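Local atomic coordinates of putative prolyl-tRNA synthetase (Leishmania major, PDB entry 5XIL), a protein that probably joins L-proline to tRNA(Pro) at the cost of ATP, its core, anticodon-binding and C-terminal zinc domains making up this chain. Residues Thr412-Val417 against Trp505-Arg510; Leu432-Trp437 against Cys478-Gln483. All coordinates share one frame; numbering follows the deposited sequence. Where two conformers were deposited one is given.

Both contacts bridge second neighbours in the sheet of the C-terminal zinc-binding domain, where 432-437 lies between 414-416 and 504-509, and 504-509 lies between 432-437 and 475-480. Contact 1 therefore reaches across strand 432-437, and contact 2 across strand 504-509. Their centres are about 7 Å apart, and contact 2 is nested in the chain loop that contact 1 closes. Backbone pairs join them directly: His413 O to Leu432 N is 2.8 Å and Phe508 N to Ile433 O 2.7 Å, both probable hydrogen bonds. Metals lie close to both: His413 of contact 1 binds magnesium, and the Trp437 side chain of contact 2 is about 5 Å from the zinc ion.

Contact 1: Thr412-Val417 against Trp505-Arg510; sequences THRVRV and WVLFGR. With MG (magnesium ion), chain F.
Arg416 lays its side chain over one face of the Trp505 indole, and this pair carries most of the contact. Arg416 CD sits 3.6 Å from the centroid of the Trp505 six-membered ring, 14° off the normal, a CH-pi contact displaced toward the rim. Beyond it the chain bends at chi3 (82°), and the guanidinium stands nearly upright on the indole, the planes 80° apart. Arg416 CZ lies over the Trp505 ring face, 5.0 Å from the same centroid, a cation-pi contact in which the guanidinium turns its edge to the indole, NE nearest. Arg416 CG is modelled too near the ring, so the fit there is doubtful. Glu486 holds both partners: its carboxylate makes a salt bridge to Arg416 NH2, and its carbonyl accepts Trp505 NE1.

The packing thins toward Leu507, where Arg414 CD meets Leu507 CD1 at 4.0 Å, the arginine chain lying across the leucine. Trp505 and Leu507 are buried, whereas Arg416 is exposed. His413, just after helix 387-412, takes no part in the packing and binds magnesium through NE2 at 2.0 Å; four waters and Glu219 complete six ligands. Arginine over tryptophan is a familiar cation-pi motif, here spanning a central strand of the C-terminal zinc-binding domain.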
ATOM      1  N   THR A 412      -2.933 -31.990  16.434  1.00 19.60           N
ATOM      2  CA  THR A 412      -2.596 -32.824  17.624  1.00 20.51           C
ATOM      3  C   THR A 412      -3.349 -32.231  18.876  1.00 21.06           C
ATOM      4  O   THR A 412      -3.928 -32.961  19.692  1.00 23.42           O
ATOM      5  CB  THR A 412      -1.053 -32.828  17.803  1.00 23.84           C
ATOM      6  OG1 THR A 412      -0.477 -33.647  16.774  1.00 26.44           O
ATOM      7  CG2 THR A 412      -0.662 -33.366  19.158  1.00 27.87           C
ATOM      8  N   HIS A 413      -3.435 -30.916  18.918  1.00 15.58           N
ATOM      9  CA  HIS A 413      -4.003 -30.205  20.036  1.00 15.82           C
ATOM     10  C   HIS A 413      -5.504 -29.922  19.877  1.00 14.42           C
ATOM     11  O   HIS A 413      -6.051 -29.111  20.603  1.00 18.75           O
ATOM     12  CB  HIS A 413      -3.228 -28.955  20.266  1.00 14.51           C
ATOM     13  CG  HIS A 413      -1.919 -29.186  20.917  1.00 16.39           C
ATOM     14  ND1 HIS A 413      -0.838 -29.595  20.185  1.00 16.08           N
ATOM     15  CD2 HIS A 413      -1.531 -29.207  22.199  1.00 14.94           C
ATOM     16  CE1 HIS A 413       0.211 -29.705  20.967  1.00 15.67           C
ATOM     17  NE2 HIS A 413      -0.189 -29.526  22.200  1.00 17.25           N
ATOM     18  N   ARG A 414      -6.109 -30.520  18.857  1.00 14.91           N
ATOM     19  CA  ARG A 414      -7.537 -30.392  18.614  1.00 16.22           C
ATOM     20  C   ARG A 414      -8.017 -31.710  19.169  1.00 16.46           C
ATOM     21  O   ARG A 414      -7.713 -32.764  18.607  1.00 19.85           O
ATOM     22  CB  ARG A 414      -7.828 -30.299  17.118  1.00 19.66           C
ATOM     23  CG  ARG A 414      -9.269 -29.939  16.788  1.00 22.06           C
ATOM     24  CD  ARG A 414      -9.338 -28.873  15.707  1.00 26.84           C
ATOM     25  NE  ARG A 414      -9.287 -29.450  14.367  1.00 29.38           N
ATOM     26  CZ  ARG A 414      -8.496 -29.008  13.393  1.00 26.56           C
ATOM     27  NH1 ARG A 414      -7.685 -27.982  13.610  1.00 29.62           N
ATOM     28  NH2 ARG A 414      -8.517 -29.593  12.204  1.00 25.91           N
ATOM     29  N   VAL A 415      -8.760 -31.679  20.266  1.00 13.58           N
ATOM     30  CA  VAL A 415      -9.127 -32.950  20.875  1.00 14.14           C
ATOM     31  C   VAL A 415     -10.633 -33.159  20.875  1.00 14.98           C
ATOM     32  O   VAL A 415     -11.366 -32.314  21.363  1.00 14.30           O
ATOM     33  CB  VAL A 415      -8.573 -33.020  22.307  1.00 14.22           C
ATOM     34  CG1 VAL A 415      -8.958 -34.308  22.980  1.00 15.10           C
ATOM     35  CG2 VAL A 415      -7.025 -32.822  22.302  1.00 15.82           C
ATOM     36  N   ARG A 416     -11.127 -34.247  20.285  1.00 16.10           N
ATOM     37  CA  ARG A 416     -12.585 -34.492  20.243  1.00 19.32           C
ATOM     38  C   ARG A 416     -13.051 -35.163  21.567  1.00 18.92           C
ATOM     39  O   ARG A 416     -12.704 -36.319  21.816  1.00 18.51           O
ATOM     40  CB  ARG A 416     -12.953 -35.270  18.976  1.00 28.42           C
ATOM     41  CG  ARG A 416     -14.253 -34.796  18.339  1.00 38.20           C
ATOM     42  CD  ARG A 416     -14.324 -35.091  16.841  1.00 40.20           C
ATOM     43  NE  ARG A 416     -14.730 -36.443  16.447  1.00 52.52           N
ATOM     44  CZ  ARG A 416     -13.907 -37.326  15.871  1.00 51.03           C
ATOM     45  NH1 ARG A 416     -12.618 -36.988  15.681  1.00 52.01           N
ATOM     46  NH2 ARG A 416     -14.341 -38.544  15.495  1.00 50.71           N
ATOM     47  N   VAL A 417     -13.870 -34.418  22.353  1.00 16.61           N
ATOM     48  CA  VAL A 417     -14.275 -34.671  23.695  1.00 16.11           C
ATOM     49  C   VAL A 417     -15.777 -34.983  23.670  1.00 18.03           C
ATOM     50  O   VAL A 417     -16.544 -34.172  23.173  1.00 13.99           O
ATOM     51  CB  VAL A 417     -14.011 -33.512  24.629  1.00 16.40           C
ATOM     52  CG1 VAL A 417     -14.650 -33.685  26.027  1.00 16.92           C
ATOM     53  CG2 VAL A 417     -12.522 -33.284  24.799  1.00 17.03           C
ATOM     54  N   TRP A 505     -20.548 -30.598  15.555  1.00 14.56           N
ATOM     55  CA  TRP A 505     -19.390 -30.445  16.441  1.00 14.32           C
ATOM     56  C   TRP A 505     -19.026 -29.000  16.462  1.00 14.44           C
ATOM     57  O   TRP A 505     -19.140 -28.347  15.452  1.00 14.22           O
ATOM     58  CB  TRP A 505     -18.210 -31.255  15.908  1.00 15.66           C
ATOM     59  CG  TRP A 505     -18.443 -32.736  15.908  1.00 16.19           C
ATOM     60  CD1 TRP A 505     -19.052 -33.475  14.945  1.00 16.90           C
ATOM     61  CD2 TRP A 505     -18.028 -33.663  16.909  1.00 15.68           C
ATOM     62  NE1 TRP A 505     -19.030 -34.807  15.275  1.00 16.35           N
ATOM     63  CE2 TRP A 505     -18.419 -34.959  16.471  1.00 16.75           C
ATOM     64  CE3 TRP A 505     -17.391 -33.529  18.121  1.00 15.27           C
ATOM     65  CZ2 TRP A 505     -18.156 -36.116  17.206  1.00 17.41           C
ATOM     66  CZ3 TRP A 505     -17.157 -34.645  18.870  1.00 17.43           C
ATOM     67  CH2 TRP A 505     -17.539 -35.956  18.399  1.00 17.44           C
ATOM     68  N   VAL A 506     -18.599 -28.467  17.579  1.00 13.65           N
ATOM     69  CA  VAL A 506     -18.153 -27.063  17.613  1.00 14.14           C
ATOM     70  C   VAL A 506     -16.789 -27.065  18.310  1.00 13.08           C
ATOM     71  O   VAL A 506     -16.494 -27.958  19.096  1.00 10.97           O
ATOM     72  CB  VAL A 506     -19.174 -26.159  18.352  1.00 16.55           C
ATOM     73  CG1 VAL A 506     -19.344 -26.554  19.770  1.00 19.08           C
ATOM     74  CG2 VAL A 506     -18.811 -24.653  18.335  1.00 17.10           C
ATOM     75  N   LEU A 507     -15.949 -26.133  17.922  1.00 12.05           N
ATOM     76  CA  LEU A 507     -14.643 -25.938  18.514  1.00 11.54           C
ATOM     77  C   LEU A 507     -14.710 -24.972  19.659  1.00 12.38           C
ATOM     78  O   LEU A 507     -15.138 -23.811  19.460  1.00 11.69           O
ATOM     79  CB  LEU A 507     -13.715 -25.444  17.396  1.00 13.97           C
ATOM     80  CG  LEU A 507     -12.276 -25.205  17.745  1.00 14.74           C
ATOM     81  CD1 LEU A 507     -11.590 -26.519  18.020  1.00 15.50           C
ATOM     82  CD2 LEU A 507     -11.637 -24.467  16.559  1.00 15.91           C
ATOM     83  N   PHE A 508     -14.283 -25.462  20.843  1.00 11.28           N
ATOM     84  CA  PHE A 508     -14.224 -24.710  22.090  1.00 12.84           C
ATOM     85  C   PHE A 508     -12.759 -24.531  22.504  1.00 12.51           C
ATOM     86  O   PHE A 508     -11.901 -25.338  22.134  1.00 12.66           O
ATOM     87  CB  PHE A 508     -14.810 -25.456  23.214  1.00 13.68           C
ATOM     88  CG  PHE A 508     -16.314 -25.608  23.193  1.00 14.06           C
ATOM     89  CD1 PHE A 508     -17.105 -24.677  23.810  1.00 14.85           C
ATOM     90  CD2 PHE A 508     -16.866 -26.736  22.726  1.00 15.25           C
ATOM     91  CE1 PHE A 508     -18.508 -24.868  23.881  1.00 16.90           C
ATOM     92  CE2 PHE A 508     -18.248 -26.935  22.790  1.00 17.39           C
ATOM     93  CZ  PHE A 508     -19.048 -26.012  23.348  1.00 14.51           C
ATOM     94  N   GLY A 509     -12.518 -23.453  23.222  1.00 12.32           N
ATOM     95  CA  GLY A 509     -11.244 -23.251  23.888  1.00 12.79           C
ATOM     96  C   GLY A 509     -11.178 -22.088  24.786  1.00 12.05           C
ATOM     97  O   GLY A 509     -11.979 -21.139  24.687  1.00 13.01           O
ATOM     98  N   ARG A 510     -10.176 -22.080  25.640  1.00 12.62           N
ATOM     99  CA  ARG A 510      -9.724 -20.826  26.204  1.00 12.65           C
ATOM    100  C   ARG A 510      -9.157 -19.948  25.076  1.00 15.05           C
ATOM    101  O   ARG A 510      -8.575 -20.476  24.132  1.00 13.16           O
ATOM    102  CB  ARG A 510      -8.672 -21.111  27.280  1.00 13.42           C
ATOM    103  CG  ARG A 510      -9.231 -21.900  28.462  1.00 13.80           C
ATOM    104  CD  ARG A 510      -8.157 -22.241  29.476  1.00 16.02           C
ATOM    105  NE  ARG A 510      -8.745 -22.960  30.609  1.00 15.96           N
ATOM    106  CZ  ARG A 510      -8.099 -23.840  31.366  1.00 16.60           C
ATOM    107  NH1 ARG A 510      -6.817 -24.135  31.116  1.00 15.54           N
ATOM    108  NH2 ARG A 510      -8.752 -24.478  32.334  1.00 18.13           N
TER
HETATM  109 MG    MG F1005       0.844 -28.802  23.801  0.66 17.60          MG
HETATM  110  O   HOH W   1      -0.396 -26.962  23.779  1.00 15.76           O
HETATM  111  O   HOH W   2      -0.465 -30.086  25.013  1.00 19.32           O
HETATM  112  O   HOH W   3       1.974 -30.474  23.783  1.00 29.44           O
HETATM  113  O   HOH W   4       1.705 -27.988  25.284  1.00 24.16           O

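Contact 2: Leu432-Trp437 against Cys478-Gln483; sequences LILAPW and CIPFEQ
Strand 432-437 and the end of strand 475-480 share no backbone hydrogen bond, and their closest CA atoms, those of Leu434 and Ile479, stand 9.1 Å apart, the spacing of second neighbours with strand 504-509 between them. Side chains alone bridge that gap, at two apolar points. At the first, Leu434 CD2 meets Pro480 CG at 3.9 Å, the leucine and proline running antiparallel alongside one another. The CB of Leu434 points neither at nor from the other strand; it is the CD2 branch, carried out from a CG that lies anti to the carbonyl carbon (chi1 -88°), that reaches the proline ring. The second point is looser: Ile479 CD1 comes to the edge of the Trp437 indole, near its plane, 4.2 Å from Trp437 CZ3.

Just past the strand end the chain is tied to itself. Gln483 NE2 donates to Pro480 O at 2.9 Å, almost straight at 175°, landing on a lone pair in the carbonyl plane, with the acceptor also in the plane of the amide. The other end of that amide, OE1, accepts the backbone N of Trp505, so Gln483 links the turn after Pro480 to the intervening strand.

Trp437 NE1 is hydrogen-bonded to Ala440 O, its indole lies close to the zinc ligands Cys443 and Cys493, and Val506 of the intervening strand 504-509 touches it. On the far flank strand 195-198 pairs with 475-480, Val195 meeting Pro480, while helix 441-455 follows Trp437 in the chain.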
ATOM      1  N   LEU A 432      -7.353 -27.387  22.410  1.00 11.56           N
ATOM      2  CA  LEU A 432      -8.691 -26.972  22.000  1.00 10.96           C
ATOM      3  C   LEU A 432      -9.507 -28.200  21.966  1.00 11.58           C
ATOM      4  O   LEU A 432      -8.981 -29.353  21.941  1.00 11.36           O
ATOM      5  CB  LEU A 432      -8.713 -26.297  20.649  1.00 11.63           C
ATOM      6  CG  LEU A 432      -7.770 -25.138  20.420  1.00 11.40           C
ATOM      7  CD1 LEU A 432      -7.990 -24.492  19.069  1.00 11.20           C
ATOM      8  CD2 LEU A 432      -7.873 -24.150  21.542  1.00 11.94           C
ATOM      9  N   ILE A 433     -10.829 -27.997  21.921  1.00 11.87           N
ATOM     10  CA  ILE A 433     -11.745 -29.121  22.028  1.00 11.88           C
ATOM     11  C   ILE A 433     -12.782 -29.061  20.956  1.00 13.44           C
ATOM     12  O   ILE A 433     -13.400 -28.011  20.739  1.00 14.06           O
ATOM     13  CB  ILE A 433     -12.468 -29.080  23.406  1.00 13.22           C
ATOM     14  CG1 ILE A 433     -11.469 -29.368  24.542  1.00 13.55           C
ATOM     15  CG2 ILE A 433     -13.604 -30.114  23.435  1.00 12.79           C
ATOM     16  CD1 ILE A 433     -12.006 -29.065  25.953  1.00 15.74           C
ATOM     17  N   LEU A 434     -12.975 -30.154  20.266  1.00 12.12           N
ATOM     18  CA  LEU A 434     -14.150 -30.330  19.406  1.00 14.40           C
ATOM     19  C   LEU A 434     -15.131 -31.200  20.129  1.00 14.39           C
ATOM     20  O   LEU A 434     -14.797 -32.311  20.542  1.00 14.94           O
ATOM     21  CB  LEU A 434     -13.730 -31.034  18.108  1.00 15.76           C
ATOM     22  CG  LEU A 434     -13.274 -30.210  16.972  1.00 21.17           C
ATOM     23  CD1 LEU A 434     -12.810 -31.186  15.888  1.00 26.50           C
ATOM     24  CD2 LEU A 434     -14.411 -29.319  16.450  1.00 19.73           C
ATOM     25  N   ALA A 435     -16.323 -30.682  20.364  1.00 15.45           N
ATOM     26  CA  ALA A 435     -17.312 -31.373  21.165  1.00 15.31           C
ATOM     27  C   ALA A 435     -18.690 -31.286  20.483  1.00 16.29           C
ATOM     28  O   ALA A 435     -18.952 -30.335  19.709  1.00 14.15           O
ATOM     29  CB  ALA A 435     -17.393 -30.717  22.545  1.00 16.87           C
ATOM     30  N   PRO A 436     -19.578 -32.260  20.781  1.00 17.31           N
ATOM     31  CA  PRO A 436     -20.936 -32.294  20.213  1.00 15.92           C
ATOM     32  C   PRO A 436     -21.740 -31.238  20.880  1.00 15.66           C
ATOM     33  O   PRO A 436     -21.618 -31.046  22.099  1.00 14.73           O
ATOM     34  CB  PRO A 436     -21.488 -33.660  20.619  1.00 17.50           C
ATOM     35  CG  PRO A 436     -20.279 -34.473  20.995  1.00 18.26           C
ATOM     36  CD  PRO A 436     -19.246 -33.510  21.503  1.00 17.75           C
ATOM     37  N   TRP A 437     -22.566 -30.535  20.111  1.00 15.33           N
ATOM     38  CA  TRP A 437     -23.373 -29.411  20.658  1.00 15.44           C
ATOM     39  C   TRP A 437     -24.770 -29.460  20.015  1.00 15.82           C
ATOM     40  O   TRP A 437     -24.887 -29.818  18.847  1.00 14.53           O
ATOM     41  CB  TRP A 437     -22.694 -28.109  20.283  1.00 15.42           C
ATOM     42  CG  TRP A 437     -23.352 -26.858  20.763  1.00 17.76           C
ATOM     43  CD1 TRP A 437     -23.946 -26.628  21.984  1.00 19.65           C
ATOM     44  CD2 TRP A 437     -23.511 -25.658  20.026  1.00 16.95           C
ATOM     45  NE1 TRP A 437     -24.428 -25.333  22.054  1.00 20.69           N
ATOM     46  CE2 TRP A 437     -24.180 -24.720  20.864  1.00 18.27           C
ATOM     47  CE3 TRP A 437     -23.199 -25.287  18.738  1.00 16.01           C
ATOM     48  CZ2 TRP A 437     -24.464 -23.437  20.460  1.00 18.68           C
ATOM     49  CZ3 TRP A 437     -23.462 -24.022  18.361  1.00 16.08           C
ATOM     50  CH2 TRP A 437     -24.104 -23.102  19.201  1.00 17.59           C
ATOM     51  N   CYS A 478     -15.406 -21.503  16.800  1.00 12.08           N
ATOM     52  CA  CYS A 478     -16.215 -21.513  15.596  1.00 12.31           C
ATOM     53  C   CYS A 478     -16.825 -22.871  15.470  1.00 12.93           C
ATOM     54  O   CYS A 478     -16.346 -23.854  16.090  1.00 12.43           O
ATOM     55  CB  CYS A 478     -15.439 -21.208  14.306  1.00 14.23           C
ATOM     56  SG  CYS A 478     -14.280 -22.479  13.840  1.00 15.92           S
ATOM     57  N   ILE A 479     -17.850 -22.933  14.638  1.00 12.45           N
ATOM     58  CA  ILE A 479     -18.371 -24.180  14.125  1.00 12.93           C
ATOM     59  C   ILE A 479     -17.592 -24.409  12.825  1.00 13.18           C
ATOM     60  O   ILE A 479     -17.782 -23.638  11.879  1.00 12.93           O
ATOM     61  CB  ILE A 479     -19.859 -24.105  13.744  1.00 14.42           C
ATOM     62  CG1 ILE A 479     -20.617 -23.693  14.961  1.00 15.96           C
ATOM     63  CG2 ILE A 479     -20.348 -25.495  13.346  1.00 14.41           C
ATOM     64  CD1 ILE A 479     -21.722 -22.736  14.713  1.00 21.23           C
ATOM     65  N   PRO A 480     -16.677 -25.386  12.816  1.00 12.26           N
ATOM     66  CA  PRO A 480     -15.838 -25.588  11.625  1.00 13.91           C
ATOM     67  C   PRO A 480     -16.627 -26.038  10.407  1.00 14.88           C
ATOM     68  O   PRO A 480     -17.518 -26.874  10.536  1.00 15.70           O
ATOM     69  CB  PRO A 480     -14.854 -26.671  12.054  1.00 14.07           C
ATOM     70  CG  PRO A 480     -14.950 -26.779  13.479  1.00 14.60           C
ATOM     71  CD  PRO A 480     -16.255 -26.241  13.944  1.00 13.39           C
ATOM     72  N   PHE A 481     -16.303 -25.490   9.243  1.00 14.98           N
ATOM     73  CA  PHE A 481     -16.938 -25.909   8.017  1.00 16.63           C
ATOM     74  C   PHE A 481     -16.548 -27.359   7.720  1.00 18.56           C
ATOM     75  O   PHE A 481     -17.347 -28.099   7.212  1.00 20.03           O
ATOM     76  CB  PHE A 481     -16.548 -24.989   6.845  1.00 16.79           C
ATOM     77  CG  PHE A 481     -17.050 -23.570   6.975  1.00 16.91           C
ATOM     78  CD1 PHE A 481     -18.302 -23.312   7.437  1.00 19.26           C
ATOM     79  CD2 PHE A 481     -16.306 -22.515   6.529  1.00 16.85           C
ATOM     80  CE1 PHE A 481     -18.788 -22.041   7.586  1.00 18.78           C
ATOM     81  CE2 PHE A 481     -16.785 -21.212   6.639  1.00 18.05           C
ATOM     82  CZ  PHE A 481     -18.023 -20.971   7.182  1.00 18.87           C
ATOM     83  N   GLU A 482     -15.336 -27.760   8.085  1.00 20.06           N
ATOM     84  CA  GLU A 482     -14.880 -29.136   7.910  0.55 21.74           C
ATOM     85  C   GLU A 482     -15.218 -29.871   9.192  1.00 19.84           C
ATOM     86  O   GLU A 482     -14.520 -29.690  10.173  1.00 20.61           O
ATOM     87  CB  GLU A 482     -13.361 -29.162   7.651  0.55 23.08           C
ATOM     88  CG  GLU A 482     -12.781 -30.563   7.422  0.55 27.36           C
ATOM     89  CD  GLU A 482     -11.416 -30.527   6.736  0.55 28.53           C
ATOM     90  OE1 GLU A 482     -10.479 -29.875   7.246  0.55 32.37           O
ATOM     91  OE2 GLU A 482     -11.307 -31.127   5.647  0.55 33.61           O
ATOM     92  N   GLN A 483     -16.308 -30.639   9.190  1.00 16.96           N
ATOM     93  CA  GLN A 483     -16.736 -31.412  10.329  1.00 16.75           C
ATOM     94  C   GLN A 483     -16.133 -32.821  10.328  1.00 19.79           C
ATOM     95  O   GLN A 483     -15.829 -33.328   9.285  1.00 19.66           O
ATOM     96  CB  GLN A 483     -18.258 -31.556  10.317  1.00 17.25           C
ATOM     97  CG  GLN A 483     -18.993 -30.279  10.565  1.00 16.47           C
ATOM     98  CD  GLN A 483     -19.119 -29.955  12.010  1.00 15.11           C
ATOM     99  OE1 GLN A 483     -19.653 -30.738  12.782  1.00 16.52           O
ATOM    100  NE2 GLN A 483     -18.670 -28.768  12.407  1.00 13.43           N
TER